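Local coordinates for protein endonuclease and methylase LlaGI (Lactococcus lactis, PDB 5FFJ) that probably recognises a specific DNA sequence, methylates it at adenine and couples helicase-like ATPase activity to restriction of unmodified DNA, at residues Pro706-Val710 and Leu1007-Arg1011; Leu945-Asn949 and Ile1016-Trp1021; His1245-Tyr1249 and Ile1396-Phe1402. One frame throughout, in Å; residues are numbered along the deposited sequence.

Contact 1. Residues Pro706-Val710 and Leu1007-Arg1011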
ATOM      1  N   PRO A 706     -12.490  12.183  -5.007  1.00 75.68           N
ATOM      2  CA  PRO A 706     -13.190  13.387  -4.540  1.00 79.76           C
ATOM      3  C   PRO A 706     -14.460  13.703  -5.331  1.00 79.88           C
ATOM      4  O   PRO A 706     -14.444  13.699  -6.561  1.00 73.14           O
ATOM      5  CB  PRO A 706     -12.147  14.492  -4.731  1.00 59.72           C
ATOM      6  CG  PRO A 706     -10.847  13.796  -4.572  1.00 71.58           C
ATOM      7  CD  PRO A 706     -11.039  12.418  -5.143  1.00 70.65           C
ATOM      8  N   ILE A 707     -15.545  13.976  -4.612  1.00 85.20           N
ATOM      9  CA  ILE A 707     -16.837  14.281  -5.221  1.00 89.37           C
ATOM     10  C   ILE A 707     -16.785  15.545  -6.079  1.00 78.57           C
ATOM     11  O   ILE A 707     -17.465  15.636  -7.102  1.00 67.35           O
ATOM     12  CB  ILE A 707     -17.923  14.442  -4.134  1.00 92.10           C
ATOM     13  CG1 ILE A 707     -18.256  13.080  -3.521  1.00 97.57           C
ATOM     14  CG2 ILE A 707     -19.195  15.062  -4.708  1.00 86.34           C
ATOM     15  CD1 ILE A 707     -18.665  13.145  -2.064  1.00109.40           C
ATOM     16  N   GLU A 708     -15.992  16.524  -5.656  1.00 72.99           N
ATOM     17  CA  GLU A 708     -15.860  17.771  -6.402  1.00 72.14           C
ATOM     18  C   GLU A 708     -15.241  17.514  -7.775  1.00 76.31           C
ATOM     19  O   GLU A 708     -15.476  18.263  -8.722  1.00 71.90           O
ATOM     20  CB  GLU A 708     -15.013  18.787  -5.631  1.00 72.51           C
ATOM     21  CG  GLU A 708     -15.531  19.127  -4.239  1.00 73.99           C
ATOM     22  CD  GLU A 708     -15.057  18.154  -3.175  1.00 76.32           C
ATOM     23  OE1 GLU A 708     -14.677  17.017  -3.528  1.00 67.95           O
ATOM     24  OE2 GLU A 708     -15.060  18.528  -1.983  1.00 82.46           O
ATOM     25  N   VAL A 709     -14.445  16.452  -7.870  1.00 78.60           N
ATOM     26  CA  VAL A 709     -13.812  16.065  -9.126  1.00 78.73           C
ATOM     27  C   VAL A 709     -14.799  15.311 -10.014  1.00 67.33           C
ATOM     28  O   VAL A 709     -14.967  15.636 -11.190  1.00 64.70           O
ATOM     29  CB  VAL A 709     -12.573  15.180  -8.874  1.00 87.88           C
ATOM     30  CG1 VAL A 709     -12.059  14.563 -10.176  1.00 79.00           C
ATOM     31  CG2 VAL A 709     -11.478  15.985  -8.191  1.00 79.23           C
ATOM     32  N   VAL A 710     -15.431  14.294  -9.436  1.00 75.40           N
ATOM     33  CA  VAL A 710     -16.380  13.445 -10.149  1.00 71.97           C
ATOM     34  C   VAL A 710     -17.497  14.284 -10.764  1.00 72.05           C
ATOM     35  O   VAL A 710     -17.828  14.123 -11.938  1.00 73.24           O
ATOM     36  CB  VAL A 710     -16.983  12.374  -9.208  1.00 70.99           C
ATOM     37  CG1 VAL A 710     -18.037  11.533  -9.929  1.00 71.01           C
ATOM     38  CG2 VAL A 710     -15.888  11.472  -8.648  1.00 78.50           C
ATOM     39  N   LEU A1007     -10.193  22.210  -4.750  1.00 78.40           N
ATOM     40  CA  LEU A1007     -11.551  21.673  -4.722  1.00 68.72           C
ATOM     41  C   LEU A1007     -12.579  22.791  -4.588  1.00 83.61           C
ATOM     42  O   LEU A1007     -13.697  22.676  -5.090  1.00 86.34           O
ATOM     43  CB  LEU A1007     -11.710  20.673  -3.577  1.00 65.98           C
ATOM     44  CG  LEU A1007     -10.832  19.425  -3.668  1.00 67.55           C
ATOM     45  CD1 LEU A1007     -10.944  18.598  -2.397  1.00 65.72           C
ATOM     46  CD2 LEU A1007     -11.191  18.583  -4.883  1.00 77.75           C
ATOM     47  N   ASP A1008     -12.199  23.867  -3.904  1.00 86.91           N
ATOM     48  CA  ASP A1008     -13.050  25.049  -3.812  1.00 82.04           C
ATOM     49  C   ASP A1008     -13.378  25.565  -5.210  1.00 84.77           C
ATOM     50  O   ASP A1008     -14.458  26.104  -5.441  1.00 95.02           O
ATOM     51  CB  ASP A1008     -12.371  26.148  -2.988  1.00 84.23           C
ATOM     52  CG  ASP A1008     -12.518  25.937  -1.488  1.00 89.92           C
ATOM     53  OD1 ASP A1008     -12.967  24.848  -1.073  1.00 90.69           O
ATOM     54  OD2 ASP A1008     -12.174  26.863  -0.724  1.00 68.93           O
ATOM     55  N   ILE A1009     -12.443  25.385  -6.137  1.00 87.19           N
ATOM     56  CA  ILE A1009     -12.630  25.810  -7.519  1.00 82.98           C
ATOM     57  C   ILE A1009     -13.511  24.823  -8.284  1.00 85.00           C
ATOM     58  O   ILE A1009     -14.216  25.203  -9.218  1.00 91.04           O
ATOM     59  CB  ILE A1009     -11.278  25.954  -8.245  1.00 72.82           C
ATOM     60  CG1 ILE A1009     -10.427  27.027  -7.560  1.00 75.37           C
ATOM     61  CG2 ILE A1009     -11.486  26.316  -9.715  1.00 72.97           C
ATOM     62  CD1 ILE A1009      -9.006  27.107  -8.066  1.00 68.58           C
ATOM     63  N   LEU A1010     -13.466  23.556  -7.881  1.00 77.80           N
ATOM     64  CA  LEU A1010     -14.240  22.507  -8.542  1.00 88.38           C
ATOM     65  C   LEU A1010     -15.696  22.516  -8.087  1.00 92.97           C
ATOM     66  O   LEU A1010     -16.596  22.143  -8.841  1.00 82.89           O
ATOM     67  CB  LEU A1010     -13.612  21.137  -8.279  1.00 85.80           C
ATOM     68  CG  LEU A1010     -12.605  20.622  -9.312  1.00 70.73           C
ATOM     69  CD1 LEU A1010     -11.725  21.741  -9.851  1.00 68.71           C
ATOM     70  CD2 LEU A1010     -11.744  19.524  -8.699  1.00 67.93           C
ATOM     71  N   ARG A1011     -15.921  22.928  -6.844  1.00 92.95           N
ATOM     72  CA  ARG A1011     -17.270  23.170  -6.356  1.00 91.47           C
ATOM     73  C   ARG A1011     -17.804  24.475  -6.950  1.00 93.91           C
ATOM     74  O   ARG A1011     -18.982  24.577  -7.302  1.00 90.53           O
ATOM     75  CB  ARG A1011     -17.286  23.235  -4.825  1.00 84.14           C
ATOM     76  CG  ARG A1011     -18.050  22.094  -4.145  1.00 61.56           C
ATOM     77  CD  ARG A1011     -17.611  21.853  -2.693  1.00 81.13           C
ATOM     78  NE  ARG A1011     -16.449  22.656  -2.301  1.00 93.79           N
ATOM     79  CZ  ARG A1011     -15.344  22.184  -1.721  1.00 91.06           C
ATOM     80  NH1 ARG A1011     -14.357  23.016  -1.421  1.00 80.46           N
ATOM     81  NH2 ARG A1011     -15.211  20.894  -1.432  1.00 88.66           N
TER
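The side chain of E708 lies beside that of R1011, both pointing the same way, and the pair is joined by a salt bridge between E708 OE2 and R1011 NH2, its modelled length doubtful. OE2 comes in at the edge of the guanidinium, near its plane, while the carboxylate itself is turned 65° against that group. The bend of the glutamate at chi2 (86°) brings the carboxylate alongside the methyls of L1007, with E708 OE1 4.1 Å from L1007 CD2; separately, L1007 CD2 lies 3.9 Å from E708 CB, and these two side chains cross at about a right angle. Next to the ion pair, L1010 packs CB against CB of E708 at 3.8 Å. V709 CG2 reaches L1010 CD2 at 3.6 Å, the side chains running alongside each other, and P706 CB approaches L1007 CD2 at 4.2 Å. P706 is the N-cap residue of helix 707-725, which flanks the Rossmann-like sheet of the methyltransferase, and its first turn here meets helix 1003-1012. A second shell surrounds the helix start: F969 touches P706, I968 lies against V709, and V710 turns to T745, F746 and R749 of helix 745-760. D1008 may extend the charge network from R1011, but the modelled approach of its OD1 to NH1 is doubtful. The nearest atom of the bound nucleic acid is about 7 Å from the nearest atom of the contact.

Contact 2. Residues Leu945-Asn949 and Ile1016-Trp1021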
ATOM      1  N   LEU A 945      -9.888  18.940 -27.237  1.00 84.95           N
ATOM      2  CA  LEU A 945      -9.361  18.344 -26.016  1.00 81.09           C
ATOM      3  C   LEU A 945      -9.105  19.418 -24.970  1.00 61.02           C
ATOM      4  O   LEU A 945      -8.231  20.267 -25.147  1.00 68.42           O
ATOM      5  CB  LEU A 945      -8.072  17.571 -26.307  1.00 83.47           C
ATOM      6  CG  LEU A 945      -8.254  16.321 -27.169  1.00 85.70           C
ATOM      7  N   TYR A 946      -9.881  19.388 -23.889  1.00 78.63           N
ATOM      8  CA  TYR A 946      -9.649  20.293 -22.771  1.00 77.30           C
ATOM      9  C   TYR A 946      -8.814  19.586 -21.709  1.00 69.84           C
ATOM     10  O   TYR A 946      -9.234  18.571 -21.149  1.00 61.29           O
ATOM     11  CB  TYR A 946     -10.963  20.791 -22.163  1.00 79.49           C
ATOM     12  CG  TYR A 946     -11.959  21.338 -23.166  1.00 88.29           C
ATOM     13  CD1 TYR A 946     -12.780  20.490 -23.901  1.00 90.11           C
ATOM     14  CD2 TYR A 946     -12.085  22.707 -23.367  1.00 92.10           C
ATOM     15  CE1 TYR A 946     -13.692  20.991 -24.813  1.00 97.29           C
ATOM     16  CE2 TYR A 946     -12.995  23.216 -24.276  1.00 93.84           C
ATOM     17  CZ  TYR A 946     -13.794  22.355 -24.995  1.00 97.08           C
ATOM     18  OH  TYR A 946     -14.698  22.860 -25.900  1.00 90.95           O
ATOM     19  N   ILE A 947      -7.627  20.126 -21.448  1.00 61.32           N
ATOM     20  CA  ILE A 947      -6.716  19.569 -20.454  1.00 71.95           C
ATOM     21  C   ILE A 947      -6.656  20.476 -19.226  1.00 64.16           C
ATOM     22  O   ILE A 947      -6.145  21.595 -19.294  1.00 57.15           O
ATOM     23  CB  ILE A 947      -5.292  19.392 -21.024  1.00 66.78           C
ATOM     24  CG1 ILE A 947      -5.337  18.726 -22.403  1.00 51.73           C
ATOM     25  CG2 ILE A 947      -4.431  18.583 -20.067  1.00 71.30           C
ATOM     26  CD1 ILE A 947      -5.964  17.346 -22.413  1.00 64.54           C
ATOM     27  N   PHE A 948      -7.182  19.984 -18.108  1.00 55.16           N
ATOM     28  CA  PHE A 948      -7.182  20.731 -16.854  1.00 66.98           C
ATOM     29  C   PHE A 948      -6.087  20.201 -15.937  1.00 66.41           C
ATOM     30  O   PHE A 948      -6.238  19.145 -15.324  1.00 69.11           O
ATOM     31  CB  PHE A 948      -8.552  20.627 -16.170  1.00 78.60           C
ATOM     32  CG  PHE A 948      -8.793  21.664 -15.095  1.00 77.30           C
ATOM     33  CD1 PHE A 948      -7.943  22.750 -14.933  1.00 81.89           C
ATOM     34  CD2 PHE A 948      -9.878  21.543 -14.243  1.00 77.98           C
ATOM     35  CE1 PHE A 948      -8.174  23.692 -13.947  1.00 76.96           C
ATOM     36  CE2 PHE A 948     -10.112  22.483 -13.254  1.00 82.06           C
ATOM     37  CZ  PHE A 948      -9.261  23.556 -13.106  1.00 80.13           C
ATOM     38  N   ASN A 949      -4.982  20.934 -15.852  1.00 57.35           N
ATOM     39  CA  ASN A 949      -3.847  20.505 -15.043  1.00 67.29           C
ATOM     40  C   ASN A 949      -4.036  20.878 -13.578  1.00 52.25           C
ATOM     41  O   ASN A 949      -3.987  22.053 -13.214  1.00 49.36           O
ATOM     42  CB  ASN A 949      -2.553  21.118 -15.581  1.00 70.91           C
ATOM     43  CG  ASN A 949      -1.312  20.521 -14.941  1.00 61.80           C
ATOM     44  OD1 ASN A 949      -1.389  19.541 -14.199  1.00 52.77           O
ATOM     45  ND2 ASN A 949      -0.158  21.107 -15.235  1.00 48.51           N
ATOM     46  N   ILE A1016     -16.453  22.767 -17.500  1.00 78.78           N
ATOM     47  CA  ILE A1016     -15.389  23.302 -18.346  1.00 86.69           C
ATOM     48  C   ILE A1016     -15.841  24.498 -19.182  1.00 90.38           C
ATOM     49  O   ILE A1016     -15.048  25.079 -19.923  1.00 91.49           O
ATOM     50  CB  ILE A1016     -14.836  22.210 -19.291  1.00 91.25           C
ATOM     51  CG1 ILE A1016     -15.960  21.554 -20.105  1.00 81.25           C
ATOM     52  CG2 ILE A1016     -14.067  21.165 -18.489  1.00 90.83           C
ATOM     53  CD1 ILE A1016     -15.940  21.920 -21.562  1.00 92.53           C
ATOM     54  N   LEU A1017     -17.112  24.866 -19.062  1.00100.52           N
ATOM     55  CA  LEU A1017     -17.630  26.049 -19.739  1.00 97.51           C
ATOM     56  C   LEU A1017     -17.143  27.321 -19.049  1.00 97.39           C
ATOM     57  O   LEU A1017     -17.007  28.369 -19.681  1.00 97.82           O
ATOM     58  CB  LEU A1017     -19.161  26.026 -19.773  1.00 99.60           C
ATOM     59  CG  LEU A1017     -19.846  25.211 -20.875  1.00100.64           C
ATOM     60  CD1 LEU A1017     -19.211  23.842 -21.061  1.00 97.84           C
ATOM     61  CD2 LEU A1017     -21.328  25.068 -20.555  1.00 87.42           C
ATOM     62  N   ASN A1018     -16.871  27.214 -17.751  1.00100.55           N
ATOM     63  CA  ASN A1018     -16.552  28.377 -16.927  1.00101.07           C
ATOM     64  C   ASN A1018     -15.053  28.602 -16.721  1.00 92.38           C
ATOM     65  O   ASN A1018     -14.655  29.531 -16.016  1.00 89.00           O
ATOM     66  CB  ASN A1018     -17.242  28.241 -15.569  1.00 97.99           C
ATOM     67  CG  ASN A1018     -18.751  28.372 -15.668  1.00 97.41           C
ATOM     68  OD1 ASN A1018     -19.300  29.465 -15.530  1.00 91.27           O
ATOM     69  ND2 ASN A1018     -19.427  27.257 -15.918  1.00 93.07           N
ATOM     70  N   ILE A1019     -14.227  27.764 -17.341  1.00 91.32           N
ATOM     71  CA  ILE A1019     -12.776  27.904 -17.239  1.00 92.49           C
ATOM     72  C   ILE A1019     -12.224  28.779 -18.360  1.00 96.83           C
ATOM     73  O   ILE A1019     -12.626  28.650 -19.516  1.00 98.06           O
ATOM     74  CB  ILE A1019     -12.066  26.531 -17.289  1.00 90.56           C
ATOM     75  CG1 ILE A1019     -12.470  25.668 -16.088  1.00 89.01           C
ATOM     76  CG2 ILE A1019     -10.546  26.704 -17.336  1.00 78.75           C
ATOM     77  CD1 ILE A1019     -12.032  26.213 -14.736  1.00 96.50           C
ATOM     78  N   ASP A1020     -11.298  29.667 -18.009  1.00 89.34           N
ATOM     79  CA  ASP A1020     -10.570  30.444 -19.002  1.00 94.44           C
ATOM     80  C   ASP A1020      -9.510  29.557 -19.645  1.00 93.32           C
ATOM     81  O   ASP A1020      -8.455  29.309 -19.058  1.00 92.77           O
ATOM     82  CB  ASP A1020      -9.929  31.682 -18.367  1.00 97.14           C
ATOM     83  CG  ASP A1020      -9.388  32.661 -19.399  1.00111.10           C
ATOM     84  OD1 ASP A1020      -9.027  32.228 -20.515  1.00107.55           O
ATOM     85  OD2 ASP A1020      -9.323  33.869 -19.093  1.00104.09           O
ATOM     86  N   TRP A1021      -9.796  29.080 -20.852  1.00 92.93           N
ATOM     87  CA  TRP A1021      -8.887  28.184 -21.558  1.00 83.02           C
ATOM     88  C   TRP A1021      -7.834  28.952 -22.343  1.00 80.07           C
ATOM     89  O   TRP A1021      -8.065  30.085 -22.768  1.00 69.98           O
ATOM     90  CB  TRP A1021      -9.662  27.275 -22.511  1.00 83.96           C
ATOM     91  CG  TRP A1021     -10.660  26.413 -21.826  1.00 85.70           C
ATOM     92  CD1 TRP A1021     -12.016  26.529 -21.878  1.00 81.71           C
ATOM     93  CD2 TRP A1021     -10.384  25.297 -20.973  1.00 86.03           C
ATOM     94  NE1 TRP A1021     -12.604  25.553 -21.113  1.00 80.09           N
ATOM     95  CE2 TRP A1021     -11.622  24.782 -20.548  1.00 86.20           C
ATOM     96  CE3 TRP A1021      -9.209  24.683 -20.532  1.00 79.47           C
ATOM     97  CZ2 TRP A1021     -11.719  23.683 -19.699  1.00 84.63           C
ATOM     98  CZ3 TRP A1021      -9.307  23.591 -19.691  1.00 79.68           C
ATOM     99  CH2 TRP A1021     -10.554  23.103 -19.283  1.00 69.83           C
TER
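Y946 and W1021 carry the meeting of strand 944-951 with the loop that leads into strand 1022-1024. Their aromatic rings make an oblique pair, the planes of Y946 and of the W1021 five-membered ring standing at 54° to each other. Y946 CD2 approaches W1021 CE2 at 3.5 Å, toward the rim of the indole face. Two CH-pi contacts accompany the pair. Y946 CB stands over the six-membered ring of W1021, 4.0 Å from its centroid, and I1016 CD1 sits almost on the normal of the Y946 ring, 4.0 Å from the ring centroid. The isoleucine reaches that face with CG1 lodged between its backbone N and carbonyl carbon (chi1 54°). Apolar packing adds I1019: within the loop its CG2 covers the opposite face of the indole from Y946, 3.7 Å above the plane, and across the contact its CD1 meets F948 CZ at 4.2 Å. The hydrogen bond belongs to the loop itself: W1021 NE1 donates to I1016 O over 2.8 Å, in the carbonyl plane and close to the ring plane. Y946 also stacks with H993 of strand 991-996, a neighbour of 944-951 in the mixed sheet whose strand order is that of a Rossmann-like methyltransferase with added strands. No hydrogen bond crosses between the two segments, so dispersion and CH-pi contacts hold the loop to the strand, while the indole N-H is used within 1016-1021, joining its two ends.

Contact 3. Residues His1245-Tyr1249 and Ile1396-Phe1402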
ATOM      1  N   HIS A1245      26.769  27.984 -16.262  1.00 50.26           N
ATOM      2  CA  HIS A1245      26.504  28.725 -15.031  1.00 54.92           C
ATOM      3  C   HIS A1245      25.894  30.101 -15.300  1.00 57.54           C
ATOM      4  O   HIS A1245      25.425  30.769 -14.376  1.00 50.17           O
ATOM      5  CB  HIS A1245      27.790  28.883 -14.219  1.00 47.55           C
ATOM      6  CG  HIS A1245      28.124  27.693 -13.376  1.00 45.10           C
ATOM      7  ND1 HIS A1245      28.954  26.681 -13.807  1.00 43.69           N
ATOM      8  CD2 HIS A1245      27.735  27.351 -12.123  1.00 46.08           C
ATOM      9  CE1 HIS A1245      29.067  25.771 -12.857  1.00 48.70           C
ATOM     10  NE2 HIS A1245      28.336  26.152 -11.825  1.00 49.80           N
ATOM     11  N   SER A1246      25.900  30.524 -16.560  1.00 53.75           N
ATOM     12  CA  SER A1246      25.325  31.812 -16.939  1.00 43.60           C
ATOM     13  C   SER A1246      23.844  31.889 -16.579  1.00 45.88           C
ATOM     14  O   SER A1246      23.053  31.048 -16.998  1.00 55.06           O
ATOM     15  CB  SER A1246      25.506  32.058 -18.437  1.00 44.41           C
ATOM     16  OG  SER A1246      24.733  33.165 -18.869  1.00 54.79           O
ATOM     17  N   SER A1247      23.479  32.901 -15.800  1.00 53.66           N
ATOM     18  CA  SER A1247      22.099  33.068 -15.361  1.00 56.46           C
ATOM     19  C   SER A1247      21.166  33.336 -16.537  1.00 45.17           C
ATOM     20  O   SER A1247      20.066  32.785 -16.603  1.00 46.98           O
ATOM     21  CB  SER A1247      21.996  34.210 -14.347  1.00 62.65           C
ATOM     22  OG  SER A1247      22.800  33.954 -13.209  1.00 55.21           O
ATOM     23  N   ALA A1248      21.606  34.187 -17.460  1.00 47.22           N
ATOM     24  CA  ALA A1248      20.801  34.537 -18.625  1.00 54.70           C
ATOM     25  C   ALA A1248      20.554  33.310 -19.495  1.00 56.87           C
ATOM     26  O   ALA A1248      19.438  33.080 -19.967  1.00 47.53           O
ATOM     27  CB  ALA A1248      21.485  35.625 -19.432  1.00 51.22           C
ATOM     28  N   TYR A1249      21.609  32.531 -19.704  1.00 48.05           N
ATOM     29  CA  TYR A1249      21.513  31.296 -20.469  1.00 47.87           C
ATOM     30  C   TYR A1249      20.480  30.361 -19.846  1.00 45.34           C
ATOM     31  O   TYR A1249      19.571  29.884 -20.527  1.00 46.89           O
ATOM     32  CB  TYR A1249      22.881  30.610 -20.542  1.00 48.94           C
ATOM     33  CG  TYR A1249      22.870  29.292 -21.284  1.00 40.21           C
ATOM     34  CD1 TYR A1249      22.975  29.251 -22.668  1.00 49.00           C
ATOM     35  CD2 TYR A1249      22.761  28.090 -20.601  1.00 40.92           C
ATOM     36  CE1 TYR A1249      22.966  28.049 -23.350  1.00 48.48           C
ATOM     37  CE2 TYR A1249      22.751  26.884 -21.275  1.00 51.92           C
ATOM     38  CZ  TYR A1249      22.854  26.869 -22.648  1.00 56.07           C
ATOM     39  OH  TYR A1249      22.845  25.670 -23.323  1.00 53.20           O
ATOM     40  N   ILE A1396      29.315  33.551 -10.468  1.00 55.84           N
ATOM     41  CA  ILE A1396      28.201  33.576 -11.417  1.00 52.72           C
ATOM     42  C   ILE A1396      27.801  35.017 -11.751  1.00 53.06           C
ATOM     43  O   ILE A1396      27.167  35.275 -12.775  1.00 64.80           O
ATOM     44  CB  ILE A1396      26.980  32.798 -10.868  1.00 45.00           C
ATOM     45  CG1 ILE A1396      27.273  31.297 -10.877  1.00 46.57           C
ATOM     46  CG2 ILE A1396      25.725  33.069 -11.703  1.00 51.85           C
ATOM     47  CD1 ILE A1396      26.195  30.439 -10.232  1.00 36.28           C
ATOM     48  N   GLU A1397      28.182  35.956 -10.892  1.00 50.79           N
ATOM     49  CA  GLU A1397      27.878  37.361 -11.127  1.00 61.65           C
ATOM     50  C   GLU A1397      29.009  38.065 -11.879  1.00 57.90           C
ATOM     51  O   GLU A1397      28.837  39.184 -12.367  1.00 65.10           O
ATOM     52  CB  GLU A1397      27.600  38.068  -9.800  1.00 61.54           C
ATOM     53  CG  GLU A1397      26.327  37.566  -9.106  1.00 76.81           C
ATOM     54  CD  GLU A1397      25.262  38.638  -8.890  1.00 97.47           C
ATOM     55  OE1 GLU A1397      25.448  39.801  -9.316  1.00 96.08           O
ATOM     56  OE2 GLU A1397      24.222  38.307  -8.283  1.00 93.37           O
ATOM     57  N   GLU A1398      30.159  37.405 -11.980  1.00 58.64           N
ATOM     58  CA  GLU A1398      31.303  37.977 -12.684  1.00 58.92           C
ATOM     59  C   GLU A1398      31.284  37.695 -14.185  1.00 56.80           C
ATOM     60  O   GLU A1398      31.800  38.493 -14.965  1.00 69.38           O
ATOM     61  CB  GLU A1398      32.616  37.450 -12.105  1.00 67.72           C
ATOM     62  CG  GLU A1398      32.920  37.930 -10.706  1.00 64.08           C
ATOM     63  CD  GLU A1398      34.231  37.382 -10.186  1.00 79.30           C
ATOM     64  OE1 GLU A1398      35.138  37.136 -11.011  1.00 65.46           O
ATOM     65  OE2 GLU A1398      34.354  37.192  -8.957  1.00 82.63           O
ATOM     66  N   LEU A1399      30.705  36.568 -14.595  1.00 54.25           N
ATOM     67  CA  LEU A1399      30.835  36.153 -15.992  1.00 66.17           C
ATOM     68  C   LEU A1399      29.956  37.051 -16.867  1.00 65.76           C
ATOM     69  O   LEU A1399      28.874  37.457 -16.451  1.00 72.62           O
ATOM     70  CB  LEU A1399      30.508  34.651 -16.177  1.00 70.32           C
ATOM     71  CG  LEU A1399      29.097  34.051 -16.189  1.00 54.51           C
ATOM     72  CD1 LEU A1399      29.052  32.794 -17.068  1.00 65.95           C
ATOM     73  CD2 LEU A1399      28.641  33.738 -14.780  1.00 69.04           C
ATOM     74  N   PRO A1400      30.438  37.368 -18.080  1.00 64.62           N
ATOM     75  CA  PRO A1400      30.011  38.516 -18.894  1.00 61.48           C
ATOM     76  C   PRO A1400      28.525  38.610 -19.217  1.00 60.21           C
ATOM     77  O   PRO A1400      27.751  37.689 -18.960  1.00 70.90           O
ATOM     78  CB  PRO A1400      30.792  38.325 -20.202  1.00 68.47           C
ATOM     79  CG  PRO A1400      31.881  37.382 -19.883  1.00 61.16           C
ATOM     80  CD  PRO A1400      31.344  36.487 -18.836  1.00 63.43           C
ATOM     81  N   GLU A1401      28.146  39.746 -19.796  1.00 81.66           N
ATOM     82  CA  GLU A1401      26.797  39.936 -20.306  1.00 76.67           C
ATOM     83  C   GLU A1401      26.592  38.994 -21.484  1.00 79.16           C
ATOM     84  O   GLU A1401      27.431  38.910 -22.383  1.00 81.43           O
ATOM     85  CB  GLU A1401      26.561  41.392 -20.723  1.00 84.22           C
ATOM     86  CG  GLU A1401      25.117  41.854 -20.578  1.00 93.51           C
ATOM     87  CD  GLU A1401      24.802  43.067 -21.434  1.00101.79           C
ATOM     88  OE1 GLU A1401      24.332  44.084 -20.883  1.00 93.23           O
ATOM     89  OE2 GLU A1401      25.019  43.000 -22.662  1.00112.21           O
ATOM     90  N   PHE A1402      25.472  38.284 -21.461  1.00 74.77           N
ATOM     91  CA  PHE A1402      25.190  37.237 -22.434  1.00 73.94           C
ATOM     92  C   PHE A1402      24.898  37.806 -23.825  1.00 73.86           C
ATOM     93  O   PHE A1402      23.853  38.417 -24.047  1.00 68.01           O
ATOM     94  CB  PHE A1402      24.010  36.395 -21.945  1.00 55.21           C
ATOM     95  CG  PHE A1402      23.633  35.274 -22.873  1.00 60.42           C
ATOM     96  CD1 PHE A1402      24.307  34.066 -22.830  1.00 61.18           C
ATOM     97  CD2 PHE A1402      22.602  35.427 -23.785  1.00 67.29           C
ATOM     98  CE1 PHE A1402      23.963  33.033 -23.681  1.00 66.12           C
ATOM     99  CE2 PHE A1402      22.253  34.396 -24.637  1.00 68.16           C
ATOM    100  CZ  PHE A1402      22.934  33.198 -24.584  1.00 66.42           C
TER
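I1396 sets two of its branches against the segment 1245-1249. With CG1 anti to the carbonyl carbon (chi1 -71°) and the chain extended beyond it, CD1 arrives at the edge of the H1245 imidazole, 3.9 Å from H1245 CD2. CG2, the other branch, meets S1247 OG at 3.4 Å and the carbonyl oxygen of H1245 at 3.5 Å. The histidine is itself steadied from the preceding helix 1234-1243, ND1 being hydrogen-bonded to the carbonyl oxygen of Y1241 and the ring meeting that tyrosine edge-to-face. An alanine in place of I1396 would remove both branches and would probably leave a gap beside H1245 and S1247, with the imidazole edge losing its neighbour. Next along the chain, L1399 CD1 rests 3.9 Å from S1246 CB. S1246 is the N-cap of helix 1247-1252, in the C-terminal specificity domain: its OG accepts from Y1249 N at 3.3 Å with an N-H...O angle of 167°. The run after helix 1377-1398 thus passes across this capped helix start. F1402, with CG swung opposite its backbone N (chi1 180°), brings CB to 3.6 Å from A1248 CB and carries its ring on toward Y1249. There F1402 CE1 comes to the edge of the tyrosine ring, 4.0 Å from Y1249 CD1, the two side chains crossing obliquely. The hydroxyl of Y1249 is hydrogen-bonded to that of Y1040 and to the carbonyl of R1263.

Overall arrangement
From the N terminus, the chain passes the helicase-like ATPase and coupler parts before contact 1 opens at 706-710. Contact 1 closes the long loop from there to 1007-1011; contact 2 opens within it, at 945-949, and closes beyond it, at 1016-1021, so the two cross. Contact 1 joins the start of helix 707-725 to helix 1003-1012, and contact 2 joins a strand of the methyltransferase sheet to the loop following that helix. Their centres lie 14 Å apart, and L1010 CD1 packs on F948 CE2 at 3.8 Å. Contact 3 follows in series, closing the loop from 1245-1249 to 1396-1402 and tying helix 1247-1252 to the end of helix 1377-1398 in the specificity region, its centre 39 Å from that of contact 2.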